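Local coordinates for cyclopropane mycolic acid synthase 3 (Mycobacterium tuberculosis, PDB 1L1E), which probably converts a double bond of alpha mycolic acids into a proximal cyclopropane ring, using a methylene group from S-adenosyl-L-methionine, at residues 47-50 and 51-54; 254-257 and 258-262; 269-272 and 273-277. All blocks are in the same frame, centred on the assembly; numbering follows the deposited sequence.

Interaction 1: 47-50 and 51-54; sequences EAQI and AKID
Gln49 and Lys52 lie side by side on helix 45-58, pointing the same way, and are joined at their ends: Lys52 NZ donates to Gln49 OE1 over 2.8 Å, with the donor tilted 23° from the carbonyl plane. Bends in both chains bring the ends together. Gln49 turns at chi2 (-71°), while the lysine starts with CG anti to its backbone N (chi1 174°) and then bends at chi2, chi3 and chi4, which curls the ammonium back toward the amide. The same NZ also donates to Ser34 OG and Cys35 O, so three oxygens grip the buried charge; Gln49 NE2 reaches Ser34 O.

Around the helix, Ile53 sets CG1 3.1 Å from Gln49 O, and its CD1 lies 4.3 Å from Ile50 CD1. Asp54 passes obliquely by Ile50, its OD2 4.1 Å from Ile50 CG2, and turns its carboxylate to Arg81 of helix 77-86 in a salt bridge. Beneath these side chains run i to i+4 backbone bonds, among them Asp54 N to Ile50 O at 3.0 Å. Lys52 thus stands in the second shell behind Ser34, a probable S-adenosylmethionine-binding residue, bordering the cofactor site of a Rossmann-like methyltransferase.

Interaction 2: 254-257 and 258-262; sequences QSQT and VYDRY
Ser255 OG accepts from Val258 N at 3.2 Å in a nearly straight bond (N-H...O 164°), capping the start of helix 256-274. The hydroxyl sits between the backbone N and the carbonyl carbon, which brings it over the first turn and within 3.5 Å of Val258 CG2. Gln254 CB closes on Val258 CB at 4.0 Å, and both side chains also touch Phe22 of helix 20-23. Tyr259 marks the tightly packed side: it is buried against helices 229-245 and 247-253, while its N donates to Ser255 O.

The opposite character appears at Gln256 and exposed Asp260, one turn apart. Gln256 extends CG anti to its backbone N and bends at chi2 (80°), which presents the NE2 edge of the amide to the carboxylate oxygens, the two planes only 16° apart. NE2 meets Asp260 OD1 on the syn side at 2.6 Å, and makes a second, weak bond to Asp260 OD2 at 2.9 Å. NE2 also lies at the edge of the Tyr259 ring, 3.6 Å from Tyr259 CD2, where the polar pair borders the packed side. Exposed Thr257 contributes mainly backbone, its O accepting from Arg261 N. Ser255 is thus the N-cap of helix 256-274, its hydroxyl accepting from the N-H three residues on.

Interaction 3: 269-272 and 273-277; sequences CAKL and FRQGY
Cys269 O receives Phe273 N at 3.1 Å, nearly along the C=O axis, one of the i to i+4 bonds in the last turns of helix 256-274. Arg274 N to Ala270 O and Gln275 N to Lys271 O continue the pattern. The chain then departs from the helix at Gly276, whose phi of 82° is positive; a side chain there would press against the preceding carbonyl oxygen. Tyr277 N turns back to Leu272 O at 2.8 Å, an i to i+5 bond, while Gly276 N makes a weak bond to Phe273 O.

Among the side chains, Phe273 puts its ring edge against the helix: CD1 lies 3.0 Å from Cys269 O, near the ring plane, and CE1 is 4.1 Å from Cys269 CB. Beyond the helix the ring meets Tyr232 edge-to-face. On the exposed side, Gln275 lies alongside Lys271, pointing the same way. With CG beside the backbone N (chi1 -62°), its extended chain runs back along the helix and sets NE2 2.9 Å from Lys271 O, a weak bond. That carbonyl therefore takes two donors from one residue, the backbone N and the side-chain amide.

Tyr277 directs its CB to Leu272 CB at 4.1 Å, so an apolar contact accompanies the backbone bond. Leu272 O lies at the edge of the tyrosine ring, in its plane, and the ring has a cation-pi partner in Lys180. Arg274 continues outward to a salt bridge with Asp237 of helix 229-245. Cys269, inferred by similarity to belong to the active site, packs near Leu236, Phe191 and Ile195. The glycine of positive phi, the i to i+5 bond and the Leu272-Tyr277 apolar contact belong to a Schellman motif, which closes the helix bearing this cysteine.

How the interactions relate
Following the chain from its N terminus, interaction 1 comes first, within helix 45-58 ahead of the first sheet strand, 67-71. Interaction 2 opens helix 256-274 and interaction 3 ends it just before strand 279-286, so these two mark the ends of one helix, with centres about 22 Å apart. Each contact joins adjoining segments and closes only a local turn: a helical one in interaction 1, an N-cap in interaction 2 and a Schellman turn in interaction 3; none nests within or crosses another. Interaction 1 lies about 28 Å from interaction 2 and 21 Å from interaction 3, centre to centre. It links the cofactor-side loop to helix 77-86, whereas the other two pack helix 256-274 against helix 229-245.

Interaction 1: 47-50 and 51-54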
loop_
_atom_site.group_PDB
_atom_site.type_symbol
_atom_site.label_atom_id
_atom_site.label_comp_id
_atom_site.label_asym_id
_atom_site.label_seq_id
_atom_site.Cartn_x
_atom_site.Cartn_y
_atom_site.Cartn_z
ATOM N N GLU A 47 0.817 12.150 -10.869
ATOM C CA GLU A 47 1.849 12.966 -10.223
ATOM C C GLU A 47 1.851 12.724 -8.702
ATOM O O GLU A 47 2.911 12.652 -8.076
ATOM C CB GLU A 47 1.616 14.459 -10.499
ATOM C CG GLU A 47 1.783 14.860 -11.967
ATOM C CD GLU A 47 1.604 16.344 -12.206
ATOM O OE1 GLU A 47 0.620 16.923 -11.697
ATOM O OE2 GLU A 47 2.450 16.934 -12.916
ATOM N N ALA A 48 0.659 12.595 -8.119
ATOM C CA ALA A 48 0.549 12.380 -6.676
ATOM C C ALA A 48 0.993 10.981 -6.255
ATOM O O ALA A 48 1.390 10.776 -5.106
ATOM C CB ALA A 48 -0.881 12.652 -6.210
ATOM N N GLN A 49 0.919 10.018 -7.168
ATOM C CA GLN A 49 1.362 8.655 -6.849
ATOM C C GLN A 49 2.884 8.631 -6.943
ATOM O O GLN A 49 3.559 7.904 -6.202
ATOM C CB GLN A 49 0.748 7.628 -7.815
ATOM C CG GLN A 49 -0.757 7.437 -7.646
ATOM C CD GLN A 49 -1.133 6.711 -6.350
ATOM O OE1 GLN A 49 -0.408 6.763 -5.356
ATOM N NE2 GLN A 49 -2.283 6.049 -6.360
ATOM N N ILE A 50 3.441 9.421 -7.858
ATOM C CA ILE A 50 4.895 9.470 -7.962
ATOM C C ILE A 50 5.414 10.219 -6.738
ATOM O O ILE A 50 6.482 9.906 -6.205
ATOM C CB ILE A 50 5.360 10.170 -9.263
ATOM C CG1 ILE A 50 5.079 9.259 -10.463
ATOM C CG2 ILE A 50 6.844 10.530 -9.171
ATOM C CD1 ILE A 50 5.863 7.958 -10.468
ATOM N N ALA A 51 4.635 11.196 -6.272
ATOM C CA ALA A 51 5.011 11.960 -5.089
ATOM C C ALA A 51 5.027 11.059 -3.841
ATOM O O ALA A 51 5.875 11.219 -2.951
ATOM C CB ALA A 51 4.037 13.111 -4.878
ATOM N N LYS A 52 4.083 10.125 -3.771
ATOM C CA LYS A 52 4.013 9.212 -2.635
ATOM C C LYS A 52 5.204 8.242 -2.668
ATOM O O LYS A 52 5.829 7.965 -1.638
ATOM C CB LYS A 52 2.667 8.475 -2.660
ATOM C CG LYS A 52 2.499 7.373 -1.613
ATOM C CD LYS A 52 3.043 6.031 -2.107
ATOM C CE LYS A 52 2.347 5.532 -3.398
ATOM N NZ LYS A 52 0.848 5.366 -3.307
ATOM N N ILE A 53 5.527 7.732 -3.849
ATOM C CA ILE A 53 6.663 6.824 -3.988
ATOM C C ILE A 53 7.948 7.538 -3.514
ATOM O O ILE A 53 8.711 6.995 -2.706
ATOM C CB ILE A 53 6.793 6.357 -5.450
ATOM C CG1 ILE A 53 5.572 5.520 -5.819
ATOM C CG2 ILE A 53 8.086 5.592 -5.651
ATOM C CD1 ILE A 53 5.499 5.125 -7.284
ATOM N N ASP A 54 8.177 8.770 -3.970
ATOM C CA ASP A 54 9.370 9.505 -3.532
ATOM C C ASP A 54 9.334 9.800 -2.025
ATOM O O ASP A 54 10.368 9.824 -1.358
ATOM C CB ASP A 54 9.530 10.834 -4.296
ATOM C CG ASP A 54 9.837 10.636 -5.778
ATOM O OD1 ASP A 54 10.156 9.495 -6.189
ATOM O OD2 ASP A 54 9.757 11.629 -6.535
#

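Interaction 2: 254-257 and 258-262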
loop_
_atom_site.group_PDB
_atom_site.type_symbol
_atom_site.label_atom_id
_atom_site.label_comp_id
_atom_site.label_asym_id
_atom_site.label_seq_id
_atom_site.Cartn_x
_atom_site.Cartn_y
_atom_site.Cartn_z
ATOM N N GLN A 254 -16.324 -7.209 -16.858
ATOM C CA GLN A 254 -16.666 -7.958 -15.651
ATOM C C GLN A 254 -18.188 -8.053 -15.489
ATOM O O GLN A 254 -18.824 -8.952 -16.044
ATOM C CB GLN A 254 -16.048 -7.292 -14.419
ATOM C CG GLN A 254 -14.538 -7.420 -14.323
ATOM C CD GLN A 254 -14.069 -8.861 -14.213
ATOM O OE1 GLN A 254 -14.638 -9.653 -13.464
ATOM N NE2 GLN A 254 -13.019 -9.202 -14.950
ATOM N N SER A 255 -18.773 -7.121 -14.739
ATOM C CA SER A 255 -20.222 -7.113 -14.528
ATOM C C SER A 255 -20.668 -5.922 -13.696
ATOM O O SER A 255 -19.852 -5.231 -13.082
ATOM C CB SER A 255 -20.675 -8.389 -13.814
ATOM O OG SER A 255 -20.331 -8.347 -12.439
ATOM N N GLN A 256 -21.979 -5.700 -13.681
ATOM C CA GLN A 256 -22.573 -4.613 -12.919
ATOM C C GLN A 256 -22.302 -4.869 -11.440
ATOM O O GLN A 256 -22.064 -3.937 -10.672
ATOM C CB GLN A 256 -24.084 -4.564 -13.175
ATOM C CG GLN A 256 -24.850 -3.535 -12.342
ATOM C CD GLN A 256 -24.749 -2.118 -12.889
ATOM O OE1 GLN A 256 -25.208 -1.831 -13.995
ATOM N NE2 GLN A 256 -24.148 -1.225 -12.108
ATOM N N THR A 257 -22.322 -6.142 -11.049
ATOM C CA THR A 257 -22.087 -6.516 -9.659
ATOM C C THR A 257 -20.706 -6.082 -9.188
ATOM O O THR A 257 -20.560 -5.514 -8.104
ATOM C CB THR A 257 -22.225 -8.038 -9.455
ATOM O OG1 THR A 257 -23.584 -8.430 -9.673
ATOM C CG2 THR A 257 -21.815 -8.427 -8.046
ATOM N N VAL A 258 -19.690 -6.351 -10.004
ATOM C CA VAL A 258 -18.328 -5.975 -9.647
ATOM C C VAL A 258 -18.208 -4.457 -9.638
ATOM O O VAL A 258 -17.630 -3.876 -8.729
ATOM C CB VAL A 258 -17.302 -6.567 -10.646
ATOM C CG1 VAL A 258 -15.898 -6.084 -10.302
ATOM C CG2 VAL A 258 -17.366 -8.080 -10.619
ATOM N N TYR A 259 -18.765 -3.820 -10.659
ATOM C CA TYR A 259 -18.728 -2.371 -10.776
ATOM C C TYR A 259 -19.325 -1.716 -9.528
ATOM O O TYR A 259 -18.658 -0.934 -8.850
ATOM C CB TYR A 259 -19.510 -1.928 -12.014
ATOM C CG TYR A 259 -19.648 -0.428 -12.148
ATOM C CD1 TYR A 259 -18.568 0.358 -12.554
ATOM C CD2 TYR A 259 -20.854 0.209 -11.846
ATOM C CE1 TYR A 259 -18.689 1.740 -12.658
ATOM C CE2 TYR A 259 -20.982 1.586 -11.945
ATOM C CZ TYR A 259 -19.898 2.344 -12.350
ATOM O OH TYR A 259 -20.024 3.707 -12.445
ATOM N N ASP A 260 -20.580 -2.037 -9.228
ATOM C CA ASP A 260 -21.242 -1.470 -8.062
ATOM C C ASP A 260 -20.447 -1.793 -6.804
ATOM O O ASP A 260 -20.364 -0.983 -5.882
ATOM C CB ASP A 260 -22.668 -2.014 -7.930
ATOM C CG ASP A 260 -23.532 -1.692 -9.137
ATOM O OD1 ASP A 260 -23.438 -0.565 -9.657
ATOM O OD2 ASP A 260 -24.320 -2.561 -9.562
ATOM N N ARG A 261 -19.855 -2.979 -6.775
ATOM C CA ARG A 261 -19.057 -3.403 -5.632
ATOM C C ARG A 261 -17.925 -2.400 -5.401
ATOM O O ARG A 261 -17.727 -1.905 -4.287
ATOM C CB ARG A 261 -18.491 -4.803 -5.896
ATOM C CG ARG A 261 -17.544 -5.337 -4.833
ATOM C CD ARG A 261 -17.227 -6.804 -5.098
ATOM N NE ARG A 261 -16.137 -7.305 -4.267
ATOM C CZ ARG A 261 -15.745 -8.577 -4.238
ATOM N NH1 ARG A 261 -16.360 -9.478 -4.995
ATOM N NH2 ARG A 261 -14.735 -8.949 -3.460
ATOM N N TYR A 262 -17.189 -2.087 -6.459
ATOM C CA TYR A 262 -16.091 -1.144 -6.327
ATOM C C TYR A 262 -16.519 0.299 -6.115
ATOM O O TYR A 262 -15.913 1.005 -5.306
ATOM C CB TYR A 262 -15.136 -1.261 -7.517
ATOM C CG TYR A 262 -14.074 -2.300 -7.247
ATOM C CD1 TYR A 262 -14.368 -3.662 -7.325
ATOM C CD2 TYR A 262 -12.801 -1.923 -6.808
ATOM C CE1 TYR A 262 -13.422 -4.624 -6.966
ATOM C CE2 TYR A 262 -11.850 -2.875 -6.445
ATOM C CZ TYR A 262 -12.169 -4.222 -6.527
ATOM O OH TYR A 262 -11.236 -5.168 -6.175
#

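Interaction 3: 269-272 and 273-277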
loop_
_atom_site.group_PDB
_atom_site.type_symbol
_atom_site.label_atom_id
_atom_site.label_comp_id
_atom_site.label_asym_id
_atom_site.label_seq_id
_atom_site.Cartn_x
_atom_site.Cartn_y
_atom_site.Cartn_z
ATOM N N CYS A 269 -15.477 4.630 1.291
ATOM C CA CYS A 269 -14.242 4.834 2.041
ATOM C C CYS A 269 -13.782 6.287 1.951
ATOM O O CYS A 269 -13.149 6.804 2.874
ATOM C CB CYS A 269 -13.137 3.901 1.539
ATOM S SG CYS A 269 -13.312 2.163 2.061
ATOM N N ALA A 270 -14.093 6.949 0.842
ATOM C CA ALA A 270 -13.699 8.342 0.691
ATOM C C ALA A 270 -14.338 9.144 1.823
ATOM O O ALA A 270 -13.694 10.015 2.414
ATOM C CB ALA A 270 -14.145 8.882 -0.665
ATOM N N LYS A 271 -15.599 8.836 2.119
ATOM C CA LYS A 271 -16.347 9.506 3.193
ATOM C C LYS A 271 -15.759 9.216 4.571
ATOM O O LYS A 271 -15.689 10.100 5.424
ATOM C CB LYS A 271 -17.806 9.040 3.219
ATOM C CG LYS A 271 -18.731 9.647 2.180
ATOM C CD LYS A 271 -20.151 9.120 2.403
ATOM C CE LYS A 271 -21.194 9.834 1.559
ATOM N NZ LYS A 271 -22.563 9.342 1.898
ATOM N N LEU A 272 -15.349 7.967 4.784
ATOM C CA LEU A 272 -14.802 7.551 6.067
ATOM C C LEU A 272 -13.502 8.232 6.453
ATOM O O LEU A 272 -13.362 8.704 7.579
ATOM C CB LEU A 272 -14.614 6.035 6.095
ATOM C CG LEU A 272 -15.865 5.169 5.884
ATOM C CD1 LEU A 272 -15.548 3.761 6.338
ATOM C CD2 LEU A 272 -17.060 5.715 6.671
ATOM N N PHE A 273 -12.540 8.276 5.534
ATOM C CA PHE A 273 -11.268 8.920 5.833
ATOM C C PHE A 273 -11.450 10.427 5.942
ATOM O O PHE A 273 -10.757 11.090 6.703
ATOM C CB PHE A 273 -10.230 8.586 4.756
ATOM C CG PHE A 273 -9.770 7.148 4.780
ATOM C CD1 PHE A 273 -10.542 6.143 4.203
ATOM C CD2 PHE A 273 -8.573 6.800 5.393
ATOM C CE1 PHE A 273 -10.128 4.815 4.235
ATOM C CE2 PHE A 273 -8.151 5.479 5.434
ATOM C CZ PHE A 273 -8.930 4.481 4.853
ATOM N N ARG A 274 -12.397 10.960 5.181
ATOM C CA ARG A 274 -12.676 12.390 5.191
ATOM C C ARG A 274 -13.314 12.793 6.524
ATOM O O ARG A 274 -13.041 13.873 7.054
ATOM C CB ARG A 274 -13.592 12.732 4.010
ATOM C CG ARG A 274 -13.913 14.206 3.833
ATOM C CD ARG A 274 -14.367 14.471 2.399
ATOM N NE ARG A 274 -13.225 14.638 1.502
ATOM C CZ ARG A 274 -13.142 14.128 0.276
ATOM N NH1 ARG A 274 -14.139 13.402 -0.220
ATOM N NH2 ARG A 274 -12.050 14.339 -0.449
ATOM N N GLN A 275 -14.145 11.913 7.074
ATOM C CA GLN A 275 -14.803 12.182 8.347
ATOM C C GLN A 275 -13.962 11.712 9.529
ATOM O O GLN A 275 -14.383 11.830 10.677
ATOM C CB GLN A 275 -16.172 11.504 8.395
ATOM C CG GLN A 275 -17.139 12.010 7.342
ATOM C CD GLN A 275 -18.381 11.158 7.240
ATOM O OE1 GLN A 275 -19.200 11.116 8.157
ATOM N NE2 GLN A 275 -18.526 10.466 6.123
ATOM N N GLY A 276 -12.787 11.157 9.241
ATOM C CA GLY A 276 -11.888 10.710 10.293
ATOM C C GLY A 276 -12.116 9.353 10.933
ATOM O O GLY A 276 -11.549 9.084 11.989
ATOM N N TYR A 277 -12.931 8.502 10.314
ATOM C CA TYR A 277 -13.198 7.166 10.858
ATOM C C TYR A 277 -12.019 6.218 10.678
ATOM O O TYR A 277 -11.890 5.218 11.395
ATOM C CB TYR A 277 -14.432 6.554 10.195
ATOM C CG TYR A 277 -15.719 7.195 10.641
ATOM C CD1 TYR A 277 -16.181 8.367 10.052
ATOM C CD2 TYR A 277 -16.454 6.651 11.690
ATOM C CE1 TYR A 277 -17.351 8.985 10.497
ATOM C CE2 TYR A 277 -17.612 7.260 12.143
ATOM C CZ TYR A 277 -18.060 8.421 11.547
ATOM O OH TYR A 277 -19.222 9.003 12.000
#